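Local coordinates for protein enoyl-CoA hydratase (Bacillus halodurans, PDB 3LKE) that is a crotonase-family protein that probably catalyses the hydration of enoyl-CoA thioesters, at residues 93-105 against 216-228. Sequence-based numbering, arbitrary orientation.
Sequences CVLEIFTSPKVTV and KKLLKGKAAEELK
Lys216 NZ is gripped from several directions: it donates to Lys102 O at 2.7 Å and to Ser100 O at 3.0 Å, the latter approached from above the carbonyl plane, 40° out of it. A bend at chi3 turns the lysine's far end toward the loop after helix 81-98. A water accepting from the same ammonium also bonds Ile97 O and Thr104 OG1, while Asp124 supplies a salt bridge. With an alanine here, the Ser100 and Lys102 carbonyls would probably lose their shared donor and Asp124 its cationic mate. In this crotonase-like fold the loop leads from helix 81-98 into strand 103-108, an inner strand of the mixed sheet, and residues 216-228 span the turn between helices 209-220 and 223-241. One turn further along, Lys220 NZ donates to Phe98 O (2.9 Å) and makes a cation-pi contact with the same residue's ring, 3.4 Å from its centroid and 12° off the normal. Leu227 CD2 covers the opposite face in a CH-pi contact, and Ala223 CB meets the ring edge at CZ (3.9 Å), making Phe98 a knob in the hole formed by Lys220, Ala223, Ala224 and Leu227. The helical segments 93-98 and 223-228 run antiparallel (174°); just past the end of the first, Thr99 CG2 lies 3.6 Å from Ala224 CB. The Leu95 and Leu227 side chains lie alongside each other, pointing in opposite directions, with CD1 of Leu95 3.9 Å from CD2 of Leu227.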
loop_
_atom_site.group_PDB
_atom_site.type_symbol
_atom_site.label_atom_id
_atom_site.label_comp_id
_atom_site.label_asym_id
_atom_site.label_seq_id
_atom_site.Cartn_x
_atom_site.Cartn_y
_atom_site.Cartn_z
ATOM N N CYS A 93 -17.880 12.714 11.589
ATOM C CA CYS A 93 -18.548 11.496 11.136
ATOM C C CYS A 93 -17.527 10.514 10.550
ATOM O O CYS A 93 -17.520 9.337 10.891
ATOM C CB CYS A 93 -19.600 11.801 10.085
ATOM S SG CYS A 93 -21.037 12.675 10.748
ATOM N N VAL A 94 -16.673 11.005 9.659
ATOM C CA VAL A 94 -15.670 10.123 9.033
ATOM C C VAL A 94 -14.741 9.476 10.070
ATOM O O VAL A 94 -14.479 8.271 10.036
ATOM C CB VAL A 94 -14.816 10.873 7.975
ATOM C CG1 VAL A 94 -13.676 9.976 7.482
ATOM C CG2 VAL A 94 -15.688 11.337 6.812
ATOM N N LEU A 95 -14.244 10.290 10.991
ATOM C CA LEU A 95 -13.275 9.832 11.977
ATOM C C LEU A 95 -13.922 8.830 12.934
ATOM O O LEU A 95 -13.326 7.816 13.279
ATOM C CB LEU A 95 -12.690 11.033 12.729
ATOM C CG LEU A 95 -11.467 10.775 13.610
ATOM C CD1 LEU A 95 -10.376 10.085 12.813
ATOM C CD2 LEU A 95 -10.981 12.104 14.200
ATOM N N GLU A 96 -15.156 9.118 13.338
ATOM C CA GLU A 96 -15.909 8.253 14.265
ATOM C C GLU A 96 -16.329 6.917 13.661
ATOM O O GLU A 96 -16.426 5.915 14.361
ATOM C CB GLU A 96 -17.135 8.996 14.797
ATOM C CG GLU A 96 -16.784 10.286 15.488
ATOM C CD GLU A 96 -16.763 10.158 16.992
ATOM O OE1 GLU A 96 -16.911 9.022 17.502
ATOM O OE2 GLU A 96 -16.590 11.200 17.655
ATOM N N ILE A 97 -16.564 6.890 12.356
ATOM C CA ILE A 97 -16.756 5.615 11.684
ATOM C C ILE A 97 -15.432 4.870 11.695
ATOM O O ILE A 97 -15.362 3.730 12.126
ATOM C CB ILE A 97 -17.222 5.801 10.229
ATOM C CG1 ILE A 97 -18.613 6.440 10.207
ATOM C CG2 ILE A 97 -17.251 4.457 9.481
ATOM C CD1 ILE A 97 -19.064 6.858 8.827
ATOM N N PHE A 98 -14.383 5.543 11.236
ATOM C CA PHE A 98 -13.075 4.920 11.128
ATOM C C PHE A 98 -12.605 4.302 12.439
ATOM O O PHE A 98 -12.017 3.226 12.447
ATOM C CB PHE A 98 -12.040 5.937 10.656
ATOM C CG PHE A 98 -10.722 5.315 10.294
ATOM C CD1 PHE A 98 -10.559 4.662 9.082
ATOM C CD2 PHE A 98 -9.643 5.394 11.159
ATOM C CE1 PHE A 98 -9.335 4.097 8.743
ATOM C CE2 PHE A 98 -8.410 4.820 10.820
ATOM C CZ PHE A 98 -8.264 4.181 9.616
ATOM N N THR A 99 -12.848 4.991 13.547
ATOM C CA THR A 99 -12.362 4.515 14.836
ATOM C C THR A 99 -13.404 3.677 15.574
ATOM O O THR A 99 -13.237 3.367 16.754
ATOM C CB THR A 99 -11.917 5.672 15.760
ATOM O OG1 THR A 99 -12.997 6.603 15.936
ATOM C CG2 THR A 99 -10.706 6.415 15.183
ATOM N N SER A 100 -14.492 3.326 14.899
ATOM C CA SER A 100 -15.491 2.468 15.534
ATOM C C SER A 100 -14.887 1.125 15.922
ATOM O O SER A 100 -14.152 0.526 15.139
ATOM C CB SER A 100 -16.671 2.224 14.604
ATOM O OG SER A 100 -17.601 1.326 15.205
ATOM N N PRO A 101 -15.193 0.643 17.138
ATOM C CA PRO A 101 -14.803 -0.704 17.581
ATOM C C PRO A 101 -15.696 -1.807 17.004
ATOM O O PRO A 101 -15.362 -2.996 17.084
ATOM C CB PRO A 101 -14.986 -0.630 19.098
ATOM C CG PRO A 101 -16.109 0.359 19.276
ATOM C CD PRO A 101 -15.895 1.399 18.196
ATOM N N LYS A 102 -16.826 -1.410 16.415
ATOM C CA LYS A 102 -17.775 -2.352 15.840
ATOM C C LYS A 102 -17.427 -2.605 14.388
ATOM O O LYS A 102 -16.768 -1.775 13.753
ATOM C CB LYS A 102 -19.199 -1.777 15.903
ATOM C CG LYS A 102 -19.525 -1.106 17.220
ATOM C CD LYS A 102 -19.437 -2.104 18.353
ATOM C CE LYS A 102 -19.818 -1.467 19.686
ATOM N NZ LYS A 102 -19.847 -2.495 20.766
ATOM N N VAL A 103 -17.862 -3.740 13.853
ATOM C CA VAL A 103 -17.698 -3.972 12.426
ATOM C C VAL A 103 -18.622 -2.998 11.704
ATOM O O VAL A 103 -19.822 -2.938 11.988
ATOM C CB VAL A 103 -18.040 -5.406 12.004
ATOM C CG1 VAL A 103 -17.981 -5.522 10.496
ATOM C CG2 VAL A 103 -17.102 -6.419 12.677
ATOM N N THR A 104 -18.069 -2.245 10.762
ATOM C CA THR A 104 -18.834 -1.214 10.071
ATOM C C THR A 104 -19.045 -1.576 8.596
ATOM O O THR A 104 -18.103 -1.937 7.887
ATOM C CB THR A 104 -18.137 0.158 10.199
ATOM O OG1 THR A 104 -16.791 0.042 9.715
ATOM C CG2 THR A 104 -18.111 0.589 11.646
ATOM N N VAL A 105 -20.296 -1.507 8.142
ATOM C CA VAL A 105 -20.629 -1.868 6.776
ATOM C C VAL A 105 -21.525 -0.797 6.160
ATOM O O VAL A 105 -22.501 -0.382 6.782
ATOM C CB VAL A 105 -21.388 -3.214 6.741
ATOM C CG1 VAL A 105 -21.712 -3.620 5.307
ATOM C CG2 VAL A 105 -20.582 -4.290 7.449
ATOM N N LYS A 216 -9.304 -4.603 15.342
ATOM C CA LYS A 216 -9.367 -3.355 14.593
ATOM C C LYS A 216 -8.312 -2.352 15.055
ATOM O O LYS A 216 -7.648 -1.710 14.239
ATOM C CB LYS A 216 -10.782 -2.759 14.665
ATOM C CG LYS A 216 -11.790 -3.580 13.902
ATOM C CD LYS A 216 -13.138 -2.840 13.830
ATOM C CE LYS A 216 -13.015 -1.556 13.017
ATOM N NZ LYS A 216 -14.388 -1.050 12.652
ATOM N N LYS A 217 -8.150 -2.229 16.368
ATOM C CA LYS A 217 -7.182 -1.303 16.937
ATOM C C LYS A 217 -5.766 -1.634 16.448
ATOM O O LYS A 217 -5.001 -0.742 16.049
ATOM C CB LYS A 217 -7.259 -1.373 18.467
ATOM C CG LYS A 217 -6.328 -0.422 19.208
ATOM C CD LYS A 217 -6.299 -0.768 20.700
ATOM C CE LYS A 217 -5.289 0.086 21.453
ATOM N NZ LYS A 217 -5.286 -0.207 22.915
ATOM N N LEU A 218 -5.427 -2.915 16.463
ATOM C CA LEU A 218 -4.094 -3.341 16.019
ATOM C C LEU A 218 -3.903 -3.069 14.531
ATOM O O LEU A 218 -2.892 -2.504 14.106
ATOM C CB LEU A 218 -3.871 -4.819 16.322
ATOM C CG LEU A 218 -3.674 -5.148 17.805
ATOM C CD1 LEU A 218 -3.866 -6.620 18.031
ATOM C CD2 LEU A 218 -2.300 -4.684 18.296
ATOM N N LEU A 219 -4.888 -3.451 13.733
ATOM C CA LEU A 219 -4.764 -3.300 12.286
ATOM C C LEU A 219 -4.577 -1.846 11.870
ATOM O O LEU A 219 -3.811 -1.536 10.946
ATOM C CB LEU A 219 -5.986 -3.892 11.588
ATOM C CG LEU A 219 -6.129 -5.414 11.603
ATOM C CD1 LEU A 219 -7.466 -5.793 11.011
ATOM C CD2 LEU A 219 -5.008 -6.119 10.832
ATOM N N LYS A 220 -5.284 -0.950 12.551
ATOM C CA LYS A 220 -5.220 0.465 12.225
ATOM C C LYS A 220 -3.950 1.148 12.714
ATOM O O LYS A 220 -3.507 2.117 12.120
ATOM C CB LYS A 220 -6.451 1.189 12.761
ATOM C CG LYS A 220 -7.700 0.828 11.989
ATOM C CD LYS A 220 -8.978 1.218 12.749
ATOM C CE LYS A 220 -10.214 0.784 11.980
ATOM N NZ LYS A 220 -10.397 1.595 10.748
ATOM N N GLY A 221 -3.379 0.651 13.804
ATOM C CA GLY A 221 -2.137 1.217 14.302
ATOM C C GLY A 221 -2.288 2.707 14.538
ATOM O O GLY A 221 -3.163 3.138 15.292
ATOM N N LYS A 222 -1.451 3.497 13.867
ATOM C CA LYS A 222 -1.441 4.947 14.033
ATOM C C LYS A 222 -2.308 5.682 13.008
ATOM O O LYS A 222 -2.306 6.913 12.956
ATOM C CB LYS A 222 -0.002 5.463 13.935
ATOM C CG LYS A 222 0.922 4.870 14.977
ATOM C CD LYS A 222 0.448 5.227 16.379
ATOM C CE LYS A 222 1.228 4.458 17.443
ATOM N NZ LYS A 222 2.697 4.699 17.338
ATOM N N ALA A 223 -3.043 4.927 12.197
ATOM C CA ALA A 223 -3.795 5.507 11.090
ATOM C C ALA A 223 -4.841 6.530 11.535
ATOM O O ALA A 223 -5.070 7.524 10.854
ATOM C CB ALA A 223 -4.436 4.408 10.246
ATOM N N ALA A 224 -5.473 6.301 12.679
ATOM C CA ALA A 224 -6.517 7.225 13.110
ATOM C C ALA A 224 -5.952 8.626 13.345
ATOM O O ALA A 224 -6.595 9.627 13.025
ATOM C CB ALA A 224 -7.219 6.703 14.354
ATOM N N GLU A 225 -4.745 8.702 13.903
ATOM C CA GLU A 225 -4.120 9.998 14.151
ATOM C C GLU A 225 -3.760 10.667 12.829
ATOM O O GLU A 225 -3.941 11.878 12.652
ATOM C CB GLU A 225 -2.872 9.839 15.021
ATOM C CG GLU A 225 -2.144 11.143 15.281
ATOM C CD GLU A 225 -3.037 12.182 15.935
ATOM O OE1 GLU A 225 -3.817 11.809 16.841
ATOM O OE2 GLU A 225 -2.954 13.369 15.544
ATOM N N GLU A 226 -3.255 9.866 11.899
ATOM C CA GLU A 226 -2.920 10.352 10.575
ATOM C C GLU A 226 -4.141 10.863 9.818
ATOM O O GLU A 226 -4.065 11.879 9.129
ATOM C CB GLU A 226 -2.214 9.254 9.781
ATOM C CG GLU A 226 -0.938 8.808 10.448
ATOM C CD GLU A 226 -0.043 9.979 10.808
ATOM O OE1 GLU A 226 0.389 10.708 9.886
ATOM O OE2 GLU A 226 0.224 10.174 12.018
ATOM N N LEU A 227 -5.252 10.143 9.930
ATOM C CA LEU A 227 -6.497 10.563 9.294
ATOM C C LEU A 227 -6.958 11.884 9.911
ATOM O O LEU A 227 -7.364 12.824 9.211
ATOM C CB LEU A 227 -7.578 9.482 9.467
ATOM C CG LEU A 227 -8.995 9.865 9.024
ATOM C CD1 LEU A 227 -8.991 10.385 7.573
ATOM C CD2 LEU A 227 -9.929 8.676 9.190
ATOM N N LYS A 228 -6.894 11.954 11.234
ATOM C CA LYS A 228 -7.354 13.152 11.919
ATOM C C LYS A 228 -6.589 14.361 11.407
ATOM O O LYS A 228 -7.185 15.397 11.082
ATOM C CB LYS A 228 -7.207 13.024 13.436
ATOM C CG LYS A 228 -7.555 14.319 14.177
ATOM C CD LYS A 228 -7.641 14.115 15.687
ATOM C CE LYS A 228 -6.266 14.056 16.334
ATOM N NZ LYS A 228 -6.367 14.067 17.827
HETATM O O HOH W 1 -14.767 1.340 11.064
#